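Local coordinates for Blr3880 protein (Bradyrhizobium japonicum, PDB 2OOD), which probably catalyses the zinc-dependent hydrolytic deamination of guanine to xanthine and ammonia, the first step of guanine breakdown, at residues 133-138 against 158-163; 198-203 against 228-233. All blocks are in the same frame, centred on the assembly; numbering follows the deposited sequence.

Overall arrangement
Both contacts belong to the parallel barrel of the amidohydrolase fold and pair strands that follow one another in the chain. Strand 132-138 comes first; the chain leaves it through helix 143-156 and returns alongside it as strand 160-166, closing interaction 1. Helix 179-193 then leads to strand 199-205, and a further crossover through helix 213-225 brings strand 230-234 against it in interaction 2. The two loops run in series, neither enclosing the other. Strands 160-166 and 199-205 are themselves neighbours, with Ala162 O 2.8 Å from Ala202 N, and the four strands therefore form a continuous arc of the barrel wall, ending at the zinc ligand His234.

Interaction 1: residues 133-138 against 158-163; sequences TTCQAF and MRVIAG
Gln136 and Ile161 sit abreast where two neighbouring parallel strands of the amidohydrolase barrel meet, their axes 12° apart. Two backbone hydrogen bonds hold the pairing: Ile161 N gives its hydrogen to Cys135 O (3.0 Å), and Ala137 N gives its own to Ile161 O (2.8 Å). Ile161 thus uses both its N-H and its carbonyl on the residues flanking Gln136, and Gln136 CA adds a CA-H...O contact to the same Ile161 O. Further back, a water bridges the strands, donating to Thr133 O and accepting from Arg159 N (2.9 Å).

Carbon contacts lie on both faces. Gln136 runs its aliphatic part across the isoleucine, CG meeting Ile161 CB at 3.8 Å, because chi1 of 177° sets CG opposite the backbone N. On the other face Cys135 SG lies 4.4 Å from Val160 CG1. The guanidinium group of Arg159 turns away to a salt bridge with Glu403. Phe138, at the end of the first strand, stacks on the zinc ligands His81 and His234. Between these two strands the polar link is two backbone bonds and one water, neighbouring strands 70-81 and 199-205 taking further backbone bonds, while mostly carbon surfaces meet in the buried remainder.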
loop_
_atom_site.group_PDB
_atom_site.type_symbol
_atom_site.label_atom_id
_atom_site.label_comp_id
_atom_site.label_asym_id
_atom_site.label_seq_id
_atom_site.Cartn_x
_atom_site.Cartn_y
_atom_site.Cartn_z
ATOM N N THR A 133 5.307 9.586 -17.215
ATOM C CA THR A 133 5.817 10.497 -18.225
ATOM C C THR A 133 4.795 11.570 -18.594
ATOM O O THR A 133 5.158 12.614 -19.131
ATOM C CB THR A 133 6.217 9.738 -19.498
ATOM O OG1 THR A 133 5.100 8.986 -19.979
ATOM C CG2 THR A 133 7.358 8.802 -19.216
ATOM N N THR A 134 3.521 11.312 -18.304
ATOM C CA THR A 134 2.443 12.259 -18.602
ATOM C C THR A 134 1.493 12.358 -17.413
ATOM O O THR A 134 1.152 11.346 -16.797
ATOM C CB THR A 134 1.630 11.819 -19.842
ATOM O OG1 THR A 134 2.506 11.685 -20.974
ATOM C CG2 THR A 134 0.546 12.833 -20.160
ATOM N N CYS A 135 1.059 13.572 -17.091
ATOM C CA CYS A 135 0.157 13.768 -15.960
ATOM C C CYS A 135 -0.770 14.973 -16.118
ATOM O O CYS A 135 -0.447 15.936 -16.809
ATOM C CB CYS A 135 0.965 13.937 -14.668
ATOM S SG CYS A 135 1.835 15.532 -14.537
ATOM N N GLN A 136 -1.935 14.899 -15.481
ATOM C CA GLN A 136 -2.896 15.991 -15.492
ATOM C C GLN A 136 -2.761 16.566 -14.090
ATOM O O GLN A 136 -3.223 15.970 -13.123
ATOM C CB GLN A 136 -4.308 15.467 -15.729
ATOM C CG GLN A 136 -5.369 16.545 -15.673
ATOM C CD GLN A 136 -6.690 16.068 -16.211
ATOM O OE1 GLN A 136 -7.160 14.997 -15.848
ATOM N NE2 GLN A 136 -7.303 16.861 -17.081
ATOM N N ALA A 137 -2.125 17.728 -13.987
ATOM C CA ALA A 137 -1.866 18.331 -12.690
ATOM C C ALA A 137 -2.676 19.524 -12.217
ATOM O O ALA A 137 -3.012 20.429 -12.981
ATOM C CB ALA A 137 -0.395 18.681 -12.600
ATOM N N PHE A 138 -2.970 19.508 -10.925
ATOM C CA PHE A 138 -3.663 20.602 -10.276
ATOM C C PHE A 138 -2.529 21.486 -9.766
ATOM O O PHE A 138 -1.457 20.992 -9.420
ATOM C CB PHE A 138 -4.486 20.092 -9.098
ATOM C CG PHE A 138 -5.791 19.477 -9.498
ATOM C CD1 PHE A 138 -6.920 20.268 -9.676
ATOM C CD2 PHE A 138 -5.888 18.110 -9.740
ATOM C CE1 PHE A 138 -8.131 19.706 -10.089
ATOM C CE2 PHE A 138 -7.093 17.539 -10.156
ATOM C CZ PHE A 138 -8.211 18.338 -10.331
HETATM N N MSE A 158 7.849 17.110 -22.112
HETATM C CA MSE A 158 6.890 16.100 -21.691
HETATM C C MSE A 158 5.476 16.583 -21.965
HETATM O O MSE A 158 5.196 17.780 -21.849
HETATM C CB MSE A 158 7.029 15.840 -20.199
HETATM C CG MSE A 158 8.395 15.386 -19.772
HETATM SE SE MSE A 158 8.510 15.286 -17.822
HETATM C CE MSE A 158 8.911 17.150 -17.428
ATOM N N ARG A 159 4.587 15.665 -22.337
ATOM C CA ARG A 159 3.206 16.050 -22.572
ATOM C C ARG A 159 2.586 16.148 -21.189
ATOM O O ARG A 159 2.685 15.219 -20.388
ATOM C CB ARG A 159 2.467 15.013 -23.412
ATOM C CG ARG A 159 1.031 15.408 -23.686
ATOM C CD ARG A 159 0.458 14.622 -24.837
ATOM N NE ARG A 159 1.043 15.013 -26.118
ATOM C CZ ARG A 159 0.975 16.240 -26.636
ATOM N NH1 ARG A 159 0.345 17.211 -25.983
ATOM N NH2 ARG A 159 1.531 16.496 -27.816
ATOM N N VAL A 160 1.959 17.284 -20.913
ATOM C CA VAL A 160 1.366 17.526 -19.614
ATOM C C VAL A 160 0.090 18.349 -19.704
ATOM O O VAL A 160 0.018 19.298 -20.484
ATOM C CB VAL A 160 2.372 18.276 -18.709
ATOM C CG1 VAL A 160 1.687 18.760 -17.452
ATOM C CG2 VAL A 160 3.534 17.366 -18.357
ATOM N N ILE A 161 -0.912 17.971 -18.906
ATOM C CA ILE A 161 -2.189 18.686 -18.848
ATOM C C ILE A 161 -2.178 19.465 -17.537
ATOM O O ILE A 161 -1.967 18.883 -16.478
ATOM C CB ILE A 161 -3.420 17.739 -18.769
ATOM C CG1 ILE A 161 -3.269 16.546 -19.711
ATOM C CG2 ILE A 161 -4.676 18.508 -19.158
ATOM C CD1 ILE A 161 -3.492 16.883 -21.150
ATOM N N ALA A 162 -2.404 20.771 -17.594
ATOM C CA ALA A 162 -2.425 21.563 -16.370
ATOM C C ALA A 162 -3.152 22.891 -16.554
ATOM O O ALA A 162 -3.586 23.228 -17.656
ATOM C CB ALA A 162 -1.005 21.803 -15.885
ATOM N N GLY A 163 -3.290 23.643 -15.469
ATOM C CA GLY A 163 -3.965 24.920 -15.558
ATOM C C GLY A 163 -4.145 25.600 -14.222
ATOM O O GLY A 163 -3.930 24.994 -13.174
HETATM O O HOH W 1 5.760 13.074 -21.857
#

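Interaction 2: residues 198-203 against 228-233; sequences RNLYAI and DCWVNT
Leu200 presses on the indole of Trp230 where consecutive strands of the amidohydrolase TIM-barrel pair in parallel, the second arriving through helix 213-225 in a beta-alpha-beta crossover. The segments are strongly twisted, 54° between their axes. Leu200 CB lies over one face of the indole and both methyls bear on its six-membered ring, CD1 approaching Trp230 CH2 to 3.7 Å. The tryptophan has CG anti to its carbonyl carbon (chi1 -86°), which swings the ring back along the first strand toward the leucine, and its NE1 is held by Leu389 O. Nearer the backbone, Trp230 CB meets Ala202 CB at 3.7 Å, and Asn232 CB touches the same methyl. With an alanine here instead of Trp230, Leu200 would probably lose the ring it packs on and Leu389 O its indole donor.

Across the sheet, Tyr201 and Cys229 face helix 179-193. Cys229 SG stands obliquely beside the phenol, 5.4 Å from the centroid of the Tyr201 ring, while Tyr201 OH takes a hydrogen bond from Leu164 N. Ile203, covered by helix 213-225, brings CG1 close to Trp230 O and CD1 to Cys229 CB. Asn232 is separated from the zinc ligand His234 by a single threonine, so the second strand runs from this packing to the active-site end of the barrel.

Three backbone bonds set the register: Trp230 N to Tyr201 O; Ile203 N to Trp230 O; and Asn232 N to Ile203 O, 3.0 Å long with an N-H...O angle of 167°.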
loop_
_atom_site.group_PDB
_atom_site.type_symbol
_atom_site.label_atom_id
_atom_site.label_comp_id
_atom_site.label_asym_id
_atom_site.label_seq_id
_atom_site.Cartn_x
_atom_site.Cartn_y
_atom_site.Cartn_z
ATOM N N ARG A 198 4.214 20.139 -26.315
ATOM C CA ARG A 198 3.354 19.065 -25.827
ATOM C C ARG A 198 2.481 19.516 -24.653
ATOM O O ARG A 198 1.849 18.688 -24.004
ATOM C CB ARG A 198 4.189 17.854 -25.407
ATOM C CG ARG A 198 5.078 17.295 -26.504
ATOM C CD ARG A 198 5.933 16.138 -26.001
ATOM N NE ARG A 198 5.205 14.871 -25.964
ATOM C CZ ARG A 198 5.622 13.793 -25.307
ATOM N NH1 ARG A 198 6.760 13.840 -24.631
ATOM N NH2 ARG A 198 4.912 12.670 -25.334
ATOM N N ASN A 199 2.445 20.819 -24.377
ATOM C CA ASN A 199 1.625 21.350 -23.284
ATOM C C ASN A 199 0.139 21.473 -23.652
ATOM O O ASN A 199 -0.199 21.977 -24.721
ATOM C CB ASN A 199 2.125 22.731 -22.844
ATOM C CG ASN A 199 3.467 22.674 -22.133
ATOM O OD1 ASN A 199 3.694 21.818 -21.280
ATOM N ND2 ASN A 199 4.358 23.600 -22.472
ATOM N N LEU A 200 -0.738 21.021 -22.755
ATOM C CA LEU A 200 -2.187 21.082 -22.956
ATOM C C LEU A 200 -2.804 21.759 -21.738
ATOM O O LEU A 200 -2.450 21.439 -20.604
ATOM C CB LEU A 200 -2.755 19.671 -23.120
ATOM C CG LEU A 200 -2.207 18.903 -24.326
ATOM C CD1 LEU A 200 -2.707 17.483 -24.314
ATOM C CD2 LEU A 200 -2.622 19.606 -25.605
ATOM N N TYR A 201 -3.722 22.693 -21.967
ATOM C CA TYR A 201 -4.344 23.427 -20.865
ATOM C C TYR A 201 -5.696 22.886 -20.398
ATOM O O TYR A 201 -6.527 22.480 -21.207
ATOM C CB TYR A 201 -4.524 24.893 -21.247
ATOM C CG TYR A 201 -4.799 25.771 -20.057
ATOM C CD1 TYR A 201 -3.761 26.256 -19.275
ATOM C CD2 TYR A 201 -6.093 26.081 -19.682
ATOM C CE1 TYR A 201 -4.006 27.028 -18.140
ATOM C CE2 TYR A 201 -6.350 26.853 -18.545
ATOM C CZ TYR A 201 -5.300 27.319 -17.779
ATOM O OH TYR A 201 -5.550 28.051 -16.633
ATOM N N ALA A 202 -5.929 22.911 -19.090
ATOM C CA ALA A 202 -7.192 22.434 -18.549
ATOM C C ALA A 202 -7.840 23.478 -17.655
ATOM O O ALA A 202 -7.240 23.914 -16.671
ATOM C CB ALA A 202 -6.974 21.150 -17.764
ATOM N N ILE A 203 -9.055 23.893 -18.018
ATOM C CA ILE A 203 -9.807 24.865 -17.227
ATOM C C ILE A 203 -9.922 24.139 -15.899
ATOM O O ILE A 203 -10.396 23.002 -15.860
ATOM C CB ILE A 203 -11.229 25.069 -17.777
ATOM C CG1 ILE A 203 -11.186 25.347 -19.283
ATOM C CG2 ILE A 203 -11.905 26.209 -17.035
ATOM C CD1 ILE A 203 -10.588 26.664 -19.636
ATOM N N ASP A 228 -11.136 23.632 -27.366
ATOM C CA ASP A 228 -10.090 22.613 -27.382
ATOM C C ASP A 228 -9.501 22.321 -26.011
ATOM O O ASP A 228 -8.868 21.283 -25.818
ATOM C CB ASP A 228 -8.966 23.028 -28.337
ATOM C CG ASP A 228 -8.101 21.855 -28.764
ATOM O OD1 ASP A 228 -8.634 20.937 -29.435
ATOM O OD2 ASP A 228 -6.891 21.849 -28.428
ATOM N N CYS A 229 -9.706 23.231 -25.065
ATOM C CA CYS A 229 -9.181 23.050 -23.716
ATOM C C CYS A 229 -9.889 21.968 -22.904
ATOM O O CYS A 229 -11.080 21.719 -23.077
ATOM C CB CYS A 229 -9.252 24.362 -22.933
ATOM S SG CYS A 229 -7.966 25.552 -23.311
ATOM N N TRP A 230 -9.131 21.338 -22.012
ATOM C CA TRP A 230 -9.638 20.303 -21.121
ATOM C C TRP A 230 -10.295 20.962 -19.906
ATOM O O TRP A 230 -10.139 22.166 -19.675
ATOM C CB TRP A 230 -8.486 19.431 -20.618
ATOM C CG TRP A 230 -8.086 18.284 -21.510
ATOM C CD1 TRP A 230 -8.207 16.964 -21.224
ATOM C CD2 TRP A 230 -7.458 18.358 -22.803
ATOM N NE1 TRP A 230 -7.692 16.206 -22.247
ATOM C CE2 TRP A 230 -7.228 17.038 -23.229
ATOM C CE3 TRP A 230 -7.069 19.411 -23.639
ATOM C CZ2 TRP A 230 -6.624 16.743 -24.457
ATOM C CZ3 TRP A 230 -6.466 19.109 -24.863
ATOM C CH2 TRP A 230 -6.254 17.790 -25.254
ATOM N N VAL A 231 -11.031 20.162 -19.136
ATOM C CA VAL A 231 -11.675 20.624 -17.903
ATOM C C VAL A 231 -11.274 19.588 -16.853
ATOM O O VAL A 231 -11.486 18.392 -17.040
ATOM C CB VAL A 231 -13.221 20.676 -18.016
ATOM C CG1 VAL A 231 -13.807 21.306 -16.763
ATOM C CG2 VAL A 231 -13.631 21.474 -19.237
ATOM N N ASN A 232 -10.684 20.048 -15.758
ATOM C CA ASN A 232 -10.202 19.156 -14.712
ATOM C C ASN A 232 -10.736 19.581 -13.351
ATOM O O ASN A 232 -10.608 20.740 -12.970
ATOM C CB ASN A 232 -8.665 19.178 -14.734
ATOM C CG ASN A 232 -8.039 18.300 -13.669
ATOM O OD1 ASN A 232 -8.482 17.176 -13.429
ATOM N ND2 ASN A 232 -6.983 18.803 -13.042
ATOM N N THR A 233 -11.332 18.644 -12.617
ATOM C CA THR A 233 -11.895 18.960 -11.302
ATOM C C THR A 233 -12.067 17.733 -10.393
ATOM O O THR A 233 -11.559 16.656 -10.685
ATOM C CB THR A 233 -13.275 19.667 -11.460
ATOM O OG1 THR A 233 -13.678 20.224 -10.205
ATOM C CG2 THR A 233 -14.331 18.687 -11.938
#